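Local coordinates for protein HTPA Reductase (Selaginella moellendorffii, PDB 5U5N) that probably catalyses the NAD(P)H-dependent reduction of 4-hydroxy-tetrahydrodipicolinate to tetrahydrodipicolinate in lysine biosynthesis, and binds NAD, at residues A5-V16 and Y72-T81; L31-G42 and I48-V58. One frame throughout, in Å; residues are numbered along the deposited sequence.

Contact 1: A5-V16 and Y72-T81; sequences APVMVNDCTGKV and YPNVIVVDYT. With NAD (nicotinamide-adenine-dinucleotide), chain C.
Val16 lays its CG1 methyl over one face of the Tyr80 ring, a CH-pi contact with CG1 3.5 Å from the ring centroid. With CG1 anti to the backbone N (chi1 178°), the other methyl, CG2, faces the nicotinamide carbon C6N of NAD, while NAD O4D lies in plane at the edge of the Tyr80 ring. The pair sits at the cofactor end of a Rossmann fold, where parallel strands 7-10 and 76-79 turn Val7, Val9, Ile76 and Val78 to one face and Met8, Asn10, Val77 and Asp79 to the other. Their bonds alternate between the strands; Val78 N reaches Met8 O at 2.8 Å. The Asn10 amide runs across Val77, ND2 3.6 Å from CG1, and its OD1 accepts from Leu36 N. Past the strand, Asp11 divides its carboxylate: OD2 accepts from NAD O3B at 2.9 Å, while OD1 takes Thr13 OG1 and Thr13 N from the same face of its plane, the latter bond forming an Asx turn. Val16 N donates to NAD O2N at 2.8 Å, and Lys15 N to O2A. The chemistry thus passes from apolar strand packing to ribose recognition and a helix start whose dipole probably helps to hold the diphosphate.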
loop_
_atom_site.group_PDB
_atom_site.type_symbol
_atom_site.label_atom_id
_atom_site.label_comp_id
_atom_site.label_asym_id
_atom_site.label_seq_id
_atom_site.Cartn_x
_atom_site.Cartn_y
_atom_site.Cartn_z
ATOM N N ALA A 5 -0.486 31.268 -6.908
ATOM C CA ALA A 5 -1.604 32.089 -7.386
ATOM C C ALA A 5 -2.650 32.329 -6.290
ATOM O O ALA A 5 -2.883 31.463 -5.444
ATOM C CB ALA A 5 -2.248 31.388 -8.573
ATOM N N PRO A 6 -3.308 33.490 -6.305
ATOM C CA PRO A 6 -4.462 33.670 -5.424
ATOM C C PRO A 6 -5.650 32.803 -5.864
ATOM O O PRO A 6 -5.731 32.422 -7.009
ATOM C CB PRO A 6 -4.774 35.159 -5.586
ATOM C CG PRO A 6 -4.383 35.463 -6.978
ATOM C CD PRO A 6 -3.156 34.631 -7.229
ATOM N N VAL A 7 -6.530 32.457 -4.938
ATOM C CA VAL A 7 -7.638 31.570 -5.257
ATOM C C VAL A 7 -9.003 32.235 -5.008
ATOM O O VAL A 7 -9.192 32.916 -4.006
ATOM C CB VAL A 7 -7.606 30.212 -4.510
ATOM C CG1 VAL A 7 -6.412 29.432 -4.958
ATOM C CG2 VAL A 7 -7.585 30.345 -3.000
ATOM N N MET A 8 -9.946 31.960 -5.915
ATOM C CA MET A 8 -11.334 32.369 -5.758
ATOM C C MET A 8 -12.084 31.095 -5.529
ATOM O O MET A 8 -12.079 30.208 -6.385
ATOM C CB MET A 8 -11.826 33.091 -7.016
ATOM C CG MET A 8 -13.295 33.537 -7.004
ATOM S SD MET A 8 -13.755 34.131 -8.642
ATOM C CE MET A 8 -15.298 35.016 -8.308
ATOM N N VAL A 9 -12.739 30.993 -4.381
ATOM C CA VAL A 9 -13.544 29.814 -4.055
ATOM C C VAL A 9 -15.011 30.107 -4.293
ATOM O O VAL A 9 -15.580 30.923 -3.586
ATOM C CB VAL A 9 -13.329 29.373 -2.585
ATOM C CG1 VAL A 9 -14.144 28.151 -2.269
ATOM C CG2 VAL A 9 -11.849 29.155 -2.307
ATOM N N ASN A 10 -15.590 29.430 -5.301
ATOM C CA ASN A 10 -17.021 29.421 -5.598
ATOM C C ASN A 10 -17.559 28.064 -5.197
ATOM O O ASN A 10 -17.194 27.068 -5.828
ATOM C CB ASN A 10 -17.233 29.673 -7.091
ATOM C CG ASN A 10 -16.541 30.940 -7.549
ATOM O OD1 ASN A 10 -16.416 31.884 -6.779
ATOM N ND2 ASN A 10 -16.126 30.992 -8.784
ATOM N N ASP A 11 -18.382 27.936 -4.156
ATOM C CA ASP A 11 -19.084 28.966 -3.402
ATOM C C ASP A 11 -18.538 28.911 -1.992
ATOM O O ASP A 11 -18.663 27.888 -1.347
ATOM C CB ASP A 11 -20.577 28.569 -3.418
ATOM C CG ASP A 11 -21.488 29.489 -2.606
ATOM O OD1 ASP A 11 -21.047 30.481 -1.980
ATOM O OD2 ASP A 11 -22.713 29.203 -2.594
ATOM N N CYS A 12 -17.964 30.001 -1.494
ATOM C CA CYS A 12 -17.428 29.977 -0.133
ATOM C C CYS A 12 -18.497 29.854 0.972
ATOM O O CYS A 12 -18.128 29.644 2.131
ATOM C CB CYS A 12 -16.491 31.158 0.114
ATOM S SG CYS A 12 -17.337 32.722 0.314
ATOM N N THR A 13 -19.793 29.964 0.623
ATOM C CA THR A 13 -20.890 29.736 1.568
ATOM C C THR A 13 -21.412 28.325 1.600
ATOM O O THR A 13 -22.145 27.984 2.503
ATOM C CB THR A 13 -22.118 30.655 1.254
ATOM O OG1 THR A 13 -22.713 30.297 -0.003
ATOM C CG2 THR A 13 -21.693 32.085 1.210
ATOM N N GLY A 14 -21.096 27.519 0.595
ATOM C CA GLY A 14 -21.377 26.078 0.657
ATOM C C GLY A 14 -20.509 25.380 1.703
ATOM O O GLY A 14 -19.559 25.972 2.198
ATOM N N LYS A 15 -20.831 24.148 2.058
ATOM C CA LYS A 15 -20.141 23.497 3.191
ATOM C C LYS A 15 -18.685 23.185 2.893
ATOM O O LYS A 15 -17.829 23.518 3.683
ATOM C CB LYS A 15 -20.850 22.227 3.633
ATOM C CG LYS A 15 -22.325 22.395 3.863
ATOM C CD LYS A 15 -22.777 21.818 5.171
ATOM C CE LYS A 15 -24.263 21.578 5.091
ATOM N NZ LYS A 15 -24.518 20.266 4.422
ATOM N N VAL A 16 -18.425 22.573 1.738
ATOM C CA VAL A 16 -17.063 22.207 1.318
ATOM C C VAL A 16 -16.301 23.427 0.846
ATOM O O VAL A 16 -15.102 23.555 1.122
ATOM C CB VAL A 16 -17.064 21.127 0.196
ATOM C CG1 VAL A 16 -15.648 20.782 -0.270
ATOM C CG2 VAL A 16 -17.737 19.848 0.699
ATOM N N TYR A 72 -6.455 40.531 -9.500
ATOM C CA TYR A 72 -5.768 39.234 -9.307
ATOM C C TYR A 72 -5.669 38.482 -10.639
ATOM O O TYR A 72 -6.365 37.470 -10.848
ATOM C CB TYR A 72 -6.549 38.395 -8.319
ATOM C CG TYR A 72 -6.843 39.079 -7.025
ATOM C CD1 TYR A 72 -5.913 39.092 -5.996
ATOM C CD2 TYR A 72 -8.050 39.715 -6.818
ATOM C CE1 TYR A 72 -6.173 39.759 -4.806
ATOM C CE2 TYR A 72 -8.344 40.325 -5.624
ATOM C CZ TYR A 72 -7.398 40.360 -4.624
ATOM O OH TYR A 72 -7.714 40.970 -3.434
ATOM N N PRO A 73 -4.818 38.986 -11.556
ATOM C CA PRO A 73 -4.714 38.360 -12.880
ATOM C C PRO A 73 -4.356 36.862 -12.847
ATOM O O PRO A 73 -4.764 36.135 -13.726
ATOM C CB PRO A 73 -3.582 39.141 -13.565
ATOM C CG PRO A 73 -3.392 40.374 -12.771
ATOM C CD PRO A 73 -3.855 40.087 -11.382
ATOM N N ASN A 74 -3.612 36.423 -11.838
ATOM C CA ASN A 74 -3.155 35.041 -11.758
ATOM C C ASN A 74 -4.101 34.127 -11.014
ATOM O O ASN A 74 -3.710 33.000 -10.665
ATOM C CB ASN A 74 -1.779 34.995 -11.104
ATOM C CG ASN A 74 -0.796 35.876 -11.809
ATOM O OD1 ASN A 74 -0.749 35.922 -13.050
ATOM N ND2 ASN A 74 -0.018 36.624 -11.025
ATOM N N VAL A 75 -5.331 34.582 -10.777
ATOM C CA VAL A 75 -6.295 33.831 -10.009
ATOM C C VAL A 75 -6.528 32.430 -10.583
ATOM O O VAL A 75 -6.518 32.242 -11.801
ATOM C CB VAL A 75 -7.650 34.562 -9.906
ATOM C CG1 VAL A 75 -8.318 34.655 -11.260
ATOM C CG2 VAL A 75 -8.551 33.875 -8.887
ATOM N N ILE A 76 -6.708 31.476 -9.674
ATOM C CA ILE A 76 -7.177 30.148 -9.986
ATOM C C ILE A 76 -8.487 30.016 -9.281
ATOM O O ILE A 76 -8.577 30.340 -8.111
ATOM C CB ILE A 76 -6.190 29.071 -9.431
ATOM C CG1 ILE A 76 -4.918 29.090 -10.260
ATOM C CG2 ILE A 76 -6.845 27.688 -9.441
ATOM C CD1 ILE A 76 -3.783 28.258 -9.715
ATOM N N VAL A 77 -9.477 29.503 -9.970
ATOM C CA VAL A 77 -10.798 29.296 -9.396
ATOM C C VAL A 77 -10.902 27.878 -8.828
ATOM O O VAL A 77 -10.472 26.932 -9.457
ATOM C CB VAL A 77 -11.893 29.509 -10.440
ATOM C CG1 VAL A 77 -13.259 29.175 -9.864
ATOM C CG2 VAL A 77 -11.866 30.943 -10.970
ATOM N N VAL A 78 -11.470 27.769 -7.632
ATOM C CA VAL A 78 -11.848 26.513 -7.038
ATOM C C VAL A 78 -13.365 26.427 -7.014
ATOM O O VAL A 78 -14.012 27.302 -6.392
ATOM C CB VAL A 78 -11.333 26.453 -5.607
ATOM C CG1 VAL A 78 -11.844 25.210 -4.919
ATOM C CG2 VAL A 78 -9.798 26.449 -5.612
ATOM N N ASP A 79 -13.926 25.421 -7.707
ATOM C CA ASP A 79 -15.354 25.214 -7.832
ATOM C C ASP A 79 -15.839 24.031 -6.992
ATOM O O ASP A 79 -15.536 22.880 -7.310
ATOM C CB ASP A 79 -15.722 25.013 -9.302
ATOM C CG ASP A 79 -17.211 25.119 -9.565
ATOM O OD1 ASP A 79 -17.932 24.194 -9.180
ATOM O OD2 ASP A 79 -17.682 26.148 -10.168
ATOM N N TYR A 80 -16.550 24.348 -5.901
ATOM C CA TYR A 80 -17.395 23.428 -5.160
ATOM C C TYR A 80 -18.801 24.030 -5.084
ATOM O O TYR A 80 -19.151 24.753 -4.126
ATOM C CB TYR A 80 -16.880 23.185 -3.749
ATOM C CG TYR A 80 -15.711 22.250 -3.683
ATOM C CD1 TYR A 80 -15.902 20.870 -3.585
ATOM C CD2 TYR A 80 -14.405 22.737 -3.680
ATOM C CE1 TYR A 80 -14.823 19.980 -3.487
ATOM C CE2 TYR A 80 -13.312 21.861 -3.586
ATOM C CZ TYR A 80 -13.526 20.484 -3.491
ATOM O OH TYR A 80 -12.426 19.630 -3.410
ATOM N N THR A 81 -19.585 23.699 -6.102
ATOM C CA THR A 81 -20.937 24.150 -6.265
ATOM C C THR A 81 -21.908 22.983 -6.191
ATOM O O THR A 81 -22.078 22.418 -5.147
ATOM C CB THR A 81 -21.070 24.992 -7.564
ATOM O OG1 THR A 81 -20.614 24.220 -8.697
ATOM C CG2 THR A 81 -20.248 26.249 -7.459
HETATM P PA NAD C . -23.548 22.737 -0.492
HETATM O O1A NAD C . -24.976 22.430 -0.906
HETATM O O2A NAD C . -23.167 22.916 0.964
HETATM O O5B NAD C . -23.026 24.037 -1.251
HETATM C C5B NAD C . -22.987 24.141 -2.661
HETATM C C4B NAD C . -23.136 25.624 -2.971
HETATM O O4B NAD C . -23.007 25.883 -4.369
HETATM C C3B NAD C . -24.482 26.198 -2.528
HETATM O O3B NAD C . -24.279 27.057 -1.391
HETATM C C2B NAD C . -25.044 26.896 -3.777
HETATM O O2B NAD C . -25.730 28.129 -3.458
HETATM C C1B NAD C . -23.799 27.036 -4.674
HETATM N N9A NAD C . -23.993 27.136 -6.146
HETATM C C8A NAD C . -24.905 26.487 -6.900
HETATM N N7A NAD C . -24.775 26.826 -8.204
HETATM C C5A NAD C . -23.756 27.697 -8.305
HETATM C C6A NAD C . -23.104 28.457 -9.395
HETATM N N6A NAD C . -23.521 28.332 -10.673
HETATM N N1A NAD C . -22.069 29.270 -9.088
HETATM C C2A NAD C . -21.635 29.421 -7.818
HETATM N N3A NAD C . -22.195 28.765 -6.773
HETATM C C4A NAD C . -23.237 27.901 -6.949
HETATM O O3 NAD C . -22.624 21.613 -1.195
HETATM P PN NAD C . -21.262 21.022 -0.541
HETATM O O1N NAD C . -21.702 20.226 0.666
HETATM O O2N NAD C . -20.251 22.142 -0.382
HETATM O O5D NAD C . -20.765 20.102 -1.771
HETATM C C5D NAD C . -20.497 20.711 -3.030
HETATM C C4D NAD C . -20.127 19.704 -4.111
HETATM O O4D NAD C . -18.816 19.192 -3.845
HETATM C C3D NAD C . -21.071 18.496 -4.197
HETATM O O3D NAD C . -21.346 18.142 -5.564
HETATM C C2D NAD C . -20.301 17.387 -3.507
HETATM O O2D NAD C . -20.588 16.085 -4.019
HETATM C C1D NAD C . -18.861 17.758 -3.834
HETATM N N1N NAD C . -17.829 17.168 -2.956
HETATM C C2N NAD C . -16.738 16.680 -3.575
HETATM C C3N NAD C . -15.681 16.109 -2.872
HETATM C C7N NAD C . -14.474 15.556 -3.608
HETATM O O7N NAD C . -13.830 14.665 -3.079
HETATM N N7N NAD C . -14.108 16.006 -4.819
HETATM C C4N NAD C . -15.784 16.047 -1.481
HETATM C C5N NAD C . -16.916 16.551 -0.845
HETATM C C6N NAD C . -17.937 17.113 -1.609
#

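Contact 2: L31-G42 and I48-V58; sequences LVPLSLTGPGRG and IGNVEVDVREV. With NAD (nicotinamide-adenine-dinucleotide), chain C.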
loop_
_atom_site.group_PDB
_atom_site.type_symbol
_atom_site.label_atom_id
_atom_site.label_comp_id
_atom_site.label_asym_id
_atom_site.label_seq_id
_atom_site.Cartn_x
_atom_site.Cartn_y
_atom_site.Cartn_z
ATOM N N LEU A 31 -6.690 34.463 -0.550
ATOM C CA LEU A 31 -8.090 34.304 -0.898
ATOM C C LEU A 31 -8.629 35.608 -1.496
ATOM O O LEU A 31 -8.691 36.652 -0.816
ATOM C CB LEU A 31 -8.917 33.935 0.353
ATOM C CG LEU A 31 -10.414 33.705 0.174
ATOM C CD1 LEU A 31 -10.685 32.453 -0.626
ATOM C CD2 LEU A 31 -11.147 33.641 1.486
ATOM N N VAL A 32 -9.065 35.527 -2.751
ATOM C CA VAL A 32 -9.673 36.656 -3.454
ATOM C C VAL A 32 -10.978 36.966 -2.708
ATOM O O VAL A 32 -11.763 36.060 -2.474
ATOM C CB VAL A 32 -9.916 36.282 -4.931
ATOM C CG1 VAL A 32 -10.734 37.352 -5.629
ATOM C CG2 VAL A 32 -8.595 36.094 -5.650
ATOM N N PRO A 33 -11.212 38.239 -2.287
ATOM C CA PRO A 33 -12.389 38.509 -1.467
ATOM C C PRO A 33 -13.675 38.709 -2.293
ATOM O O PRO A 33 -14.498 39.591 -1.981
ATOM C CB PRO A 33 -11.986 39.784 -0.744
ATOM C CG PRO A 33 -11.230 40.525 -1.781
ATOM C CD PRO A 33 -10.447 39.479 -2.526
ATOM N N LEU A 34 -13.853 37.876 -3.316
ATOM C CA LEU A 34 -15.097 37.760 -4.083
ATOM C C LEU A 34 -15.409 36.306 -4.300
ATOM O O LEU A 34 -14.515 35.510 -4.471
ATOM C CB LEU A 34 -14.972 38.465 -5.428
ATOM C CG LEU A 34 -14.917 39.984 -5.347
ATOM C CD1 LEU A 34 -14.179 40.573 -6.511
ATOM C CD2 LEU A 34 -16.305 40.550 -5.306
ATOM N N SER A 35 -16.683 35.964 -4.245
ATOM C CA SER A 35 -17.167 34.622 -4.474
ATOM C C SER A 35 -18.502 34.690 -5.212
ATOM O O SER A 35 -19.173 35.738 -5.230
ATOM C CB SER A 35 -17.323 33.904 -3.131
ATOM O OG SER A 35 -17.605 32.514 -3.311
ATOM N N LEU A 36 -18.861 33.589 -5.857
ATOM C CA LEU A 36 -20.114 33.465 -6.592
ATOM C C LEU A 36 -20.923 32.401 -5.890
ATOM O O LEU A 36 -20.385 31.326 -5.536
ATOM C CB LEU A 36 -19.832 33.103 -8.045
ATOM C CG LEU A 36 -19.254 34.268 -8.839
ATOM C CD1 LEU A 36 -18.668 33.830 -10.153
ATOM C CD2 LEU A 36 -20.332 35.318 -9.120
ATOM N N THR A 37 -22.183 32.710 -5.613
ATOM C CA THR A 37 -23.088 31.785 -4.944
ATOM C C THR A 37 -24.164 31.418 -5.951
ATOM O O THR A 37 -24.176 31.947 -7.076
ATOM C CB THR A 37 -23.627 32.335 -3.590
ATOM O OG1 THR A 37 -24.344 31.305 -2.901
ATOM C CG2 THR A 37 -24.530 33.568 -3.764
ATOM N N GLY A 38 -25.032 30.485 -5.571
ATOM C CA GLY A 38 -25.898 29.816 -6.550
ATOM C C GLY A 38 -27.166 30.559 -6.845
ATOM O O GLY A 38 -27.498 31.517 -6.145
ATOM N N PRO A 39 -27.913 30.096 -7.863
ATOM C CA PRO A 39 -29.117 30.845 -8.233
ATOM C C PRO A 39 -30.090 30.710 -7.062
ATOM O O PRO A 39 -30.098 29.671 -6.372
ATOM C CB PRO A 39 -29.601 30.138 -9.498
ATOM C CG PRO A 39 -29.065 28.725 -9.385
ATOM C CD PRO A 39 -27.883 28.753 -8.473
ATOM N N GLY A 40 -30.832 31.774 -6.787
ATOM C CA GLY A 40 -31.673 31.812 -5.597
ATOM C C GLY A 40 -30.999 32.094 -4.246
ATOM O O GLY A 40 -31.688 32.162 -3.236
ATOM N N ARG A 41 -29.679 32.281 -4.201
ATOM C CA ARG A 41 -29.021 32.795 -3.002
ATOM C C ARG A 41 -28.706 34.287 -3.197
ATOM O O ARG A 41 -28.369 34.714 -4.299
ATOM C CB ARG A 41 -27.738 32.023 -2.724
ATOM C CG ARG A 41 -27.878 30.508 -2.555
ATOM C CD ARG A 41 -28.541 30.082 -1.258
ATOM N NE ARG A 41 -27.992 30.737 -0.050
ATOM C CZ ARG A 41 -28.563 30.701 1.159
ATOM N NH1 ARG A 41 -29.677 30.017 1.398
ATOM N NH2 ARG A 41 -28.015 31.360 2.158
ATOM N N GLY A 42 -28.809 35.071 -2.132
ATOM C CA GLY A 42 -28.559 36.525 -2.210
ATOM C C GLY A 42 -27.097 36.897 -2.048
ATOM O O GLY A 42 -26.288 36.077 -1.640
ATOM N N ILE A 48 -14.016 34.725 6.236
ATOM C CA ILE A 48 -13.207 33.485 6.135
ATOM C C ILE A 48 -11.861 33.779 6.781
ATOM O O ILE A 48 -11.046 34.495 6.220
ATOM C CB ILE A 48 -12.984 33.024 4.671
ATOM C CG1 ILE A 48 -14.312 32.737 3.943
ATOM C CG2 ILE A 48 -12.076 31.774 4.581
ATOM C CD1 ILE A 48 -15.266 31.846 4.712
ATOM N N GLY A 49 -11.628 33.224 7.966
ATOM C CA GLY A 49 -10.474 33.621 8.772
ATOM C C GLY A 49 -10.660 35.071 9.178
ATOM O O GLY A 49 -11.677 35.406 9.789
ATOM N N ASN A 50 -9.715 35.923 8.797
ATOM C CA ASN A 50 -9.841 37.387 8.953
ATOM C C ASN A 50 -10.010 38.077 7.603
ATOM O O ASN A 50 -9.686 39.266 7.458
ATOM C CB ASN A 50 -8.631 37.974 9.685
ATOM C CG ASN A 50 -8.759 37.878 11.193
ATOM O OD1 ASN A 50 -9.863 37.941 11.754
ATOM N ND2 ASN A 50 -7.614 37.747 11.872
ATOM N N VAL A 51 -10.536 37.355 6.618
ATOM C CA VAL A 51 -10.756 37.895 5.268
ATOM C C VAL A 51 -12.257 37.986 5.022
ATOM O O VAL A 51 -12.983 37.013 5.163
ATOM C CB VAL A 51 -10.093 37.025 4.181
ATOM C CG1 VAL A 51 -10.386 37.555 2.773
ATOM C CG2 VAL A 51 -8.595 36.911 4.453
ATOM N N GLU A 52 -12.705 39.179 4.663
ATOM C CA GLU A 52 -14.102 39.454 4.413
ATOM C C GLU A 52 -14.340 39.195 2.934
ATOM O O GLU A 52 -13.714 39.822 2.109
ATOM C CB GLU A 52 -14.392 40.899 4.797
ATOM C CG GLU A 52 -15.870 41.284 4.687
ATOM C CD GLU A 52 -16.102 42.779 4.704
ATOM O OE1 GLU A 52 -15.723 43.411 5.731
ATOM O OE2 GLU A 52 -16.636 43.287 3.676
ATOM N N VAL A 53 -15.209 38.241 2.606
ATOM C CA VAL A 53 -15.500 37.900 1.206
ATOM C C VAL A 53 -16.862 38.462 0.796
ATOM O O VAL A 53 -17.875 38.177 1.425
ATOM C CB VAL A 53 -15.482 36.370 0.947
ATOM C CG1 VAL A 53 -15.760 36.050 -0.515
ATOM C CG2 VAL A 53 -14.129 35.771 1.343
ATOM N N ASP A 54 -16.845 39.235 -0.276
ATOM C CA ASP A 54 -18.035 39.756 -0.941
ATOM C C ASP A 54 -18.649 38.642 -1.814
ATOM O O ASP A 54 -18.148 38.335 -2.885
ATOM C CB ASP A 54 -17.591 40.947 -1.791
ATOM C CG ASP A 54 -18.726 41.743 -2.366
ATOM O OD1 ASP A 54 -19.906 41.474 -2.064
ATOM O OD2 ASP A 54 -18.426 42.691 -3.136
ATOM N N VAL A 55 -19.719 38.023 -1.326
ATOM C CA VAL A 55 -20.390 36.949 -2.041
ATOM C C VAL A 55 -21.472 37.570 -2.980
ATOM O O VAL A 55 -22.359 38.306 -2.533
ATOM C CB VAL A 55 -20.982 35.937 -1.050
ATOM C CG1 VAL A 55 -21.731 34.836 -1.783
ATOM C CG2 VAL A 55 -19.860 35.359 -0.165
ATOM N N ARG A 56 -21.361 37.273 -4.270
ATOM C CA ARG A 56 -22.152 37.914 -5.291
ATOM C C ARG A 56 -23.018 36.846 -5.940
ATOM O O ARG A 56 -22.660 35.667 -5.978
ATOM C CB ARG A 56 -21.242 38.582 -6.320
ATOM C CG ARG A 56 -20.218 39.545 -5.717
ATOM C CD ARG A 56 -20.812 40.926 -5.437
ATOM N NE ARG A 56 -20.893 41.730 -6.671
ATOM C CZ ARG A 56 -19.886 42.436 -7.211
ATOM N NH1 ARG A 56 -18.688 42.525 -6.626
ATOM N NH2 ARG A 56 -20.076 43.063 -8.363
ATOM N N GLU A 57 -24.159 37.282 -6.456
ATOM C CA GLU A 57 -25.112 36.401 -7.117
ATOM C C GLU A 57 -24.514 35.944 -8.429
ATOM O O GLU A 57 -23.745 36.661 -9.057
ATOM C CB GLU A 57 -26.456 37.118 -7.354
ATOM C CG GLU A 57 -27.164 37.540 -6.066
ATOM C CD GLU A 57 -28.474 38.284 -6.292
ATOM O OE1 GLU A 57 -29.009 38.281 -7.432
ATOM O OE2 GLU A 57 -28.997 38.880 -5.316
ATOM N N VAL A 58 -24.864 34.732 -8.837
ATOM C CA VAL A 58 -24.294 34.171 -10.060
ATOM C C VAL A 58 -24.732 34.928 -11.324
ATOM O O VAL A 58 -24.026 34.910 -12.318
ATOM C CB VAL A 58 -24.552 32.653 -10.203
ATOM C CG1 VAL A 58 -26.015 32.341 -10.517
ATOM C CG2 VAL A 58 -23.593 32.068 -11.233
HETATM P PA NAD C . -23.548 22.737 -0.492
HETATM O O1A NAD C . -24.976 22.430 -0.906
HETATM O O2A NAD C . -23.167 22.916 0.964
HETATM O O5B NAD C . -23.026 24.037 -1.251
HETATM C C5B NAD C . -22.987 24.141 -2.661
HETATM C C4B NAD C . -23.136 25.624 -2.971
HETATM O O4B NAD C . -23.007 25.883 -4.369
HETATM C C3B NAD C . -24.482 26.198 -2.528
HETATM O O3B NAD C . -24.279 27.057 -1.391
HETATM C C2B NAD C . -25.044 26.896 -3.777
HETATM O O2B NAD C . -25.730 28.129 -3.458
HETATM C C1B NAD C . -23.799 27.036 -4.674
HETATM N N9A NAD C . -23.993 27.136 -6.146
HETATM C C8A NAD C . -24.905 26.487 -6.900
HETATM N N7A NAD C . -24.775 26.826 -8.204
HETATM C C5A NAD C . -23.756 27.697 -8.305
HETATM C C6A NAD C . -23.104 28.457 -9.395
HETATM N N6A NAD C . -23.521 28.332 -10.673
HETATM N N1A NAD C . -22.069 29.270 -9.088
HETATM C C2A NAD C . -21.635 29.421 -7.818
HETATM N N3A NAD C . -22.195 28.765 -6.773
HETATM C C4A NAD C . -23.237 27.901 -6.949
HETATM O O3 NAD C . -22.624 21.613 -1.195
HETATM P PN NAD C . -21.262 21.022 -0.541
HETATM O O1N NAD C . -21.702 20.226 0.666
HETATM O O2N NAD C . -20.251 22.142 -0.382
HETATM O O5D NAD C . -20.765 20.102 -1.771
HETATM C C5D NAD C . -20.497 20.711 -3.030
HETATM C C4D NAD C . -20.127 19.704 -4.111
HETATM O O4D NAD C . -18.816 19.192 -3.845
HETATM C C3D NAD C . -21.071 18.496 -4.197
HETATM O O3D NAD C . -21.346 18.142 -5.564
HETATM C C2D NAD C . -20.301 17.387 -3.507
HETATM O O2D NAD C . -20.588 16.085 -4.019
HETATM C C1D NAD C . -18.861 17.758 -3.834
HETATM N N1N NAD C . -17.829 17.168 -2.956
HETATM C C2N NAD C . -16.738 16.680 -3.575
HETATM C C3N NAD C . -15.681 16.109 -2.872
HETATM C C7N NAD C . -14.474 15.556 -3.608
HETATM O O7N NAD C . -13.830 14.665 -3.079
HETATM N N7N NAD C . -14.108 16.006 -4.819
HETATM C C4N NAD C . -15.784 16.047 -1.481
HETATM C C5N NAD C . -16.916 16.551 -0.845
HETATM C C6N NAD C . -17.937 17.113 -1.609
#
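Leu34 and Arg56 meet through their torsions: Leu34 CG stands anti to the carbonyl carbon (chi1 -70°), chi2 (153°) then carries CD2 over to the arginine, and the Arg56 chain, bent at chi2 and chi3, folds back so that NH1 comes 3.4 Å from that methyl. Strand 34-37 is the second strand of the Rossmann beta-alpha-beta unit, after strand 7-10 and helix 15-27; on its far side it pairs in parallel with 51-57, itself the second arm of a hairpin with strand 44-48. Leu34 also lies alongside Asp54, both pointing the same way, and the carboxylate OD2 of Asp54 forms a salt bridge with Arg56 NH1 at 3.5 Å. Glu67 also binds NH1 and Glu60 takes NE, which ties the guanidinium to helix 61-71 and to Glu60 just before it.

Four backbone bonds join the strands, among them Arg56 N to Ser35 O at 2.8 Å. On the other face Thr37 crosses Val55 at about a right angle, CB against CG1. At the far end the methyl CD2 of Leu31 is set against Val53 CG2 and Ile48 CB, again at about right angles, an apolar patch that helix 15-27 covers.

Glu57 lays its CG against the exit of the Gly38-to-Arg41 turn, 3.5 Å from Arg41 O, with OE2 near Gly42 CA. An alanine here would remove CG and the carboxylate, and would probably leave a gap beside Arg41 and Gly42, freeing that loop to shift. Near the cofactor, Val58 fits its CB against Thr37 O and offers CG2 to the adenine, 3.8 Å from NAD N6A. Gly38 N makes a weak hydrogen bond to the ribose hydroxyl O2B of NAD, 3.2 Å long.

Contact 1 is the more buried, joining the first Rossmann strand to its parallel neighbour; contact 2 lies nearer the surface, nested in the chain between the segments of contact 1. Contact 1 has one wholly apolar face and one mixing Met8 and Val77 with Asn10 and Asp79, while contact 2 sets a charged cluster, Asp54 and Arg56, beside leucines on the face that helix 61-71 covers. They touch: Ser35 OG lies 2.6 Å from Val9 O, probably a hydrogen bond, and Thr37 OG1 similarly meets Asp11 OD2. On their one NAD, contact 1 grips the diphosphate and adenosine ribose and touches the adenine through Thr81; contact 2 lines the adenine and adds a weak bond to that ribose.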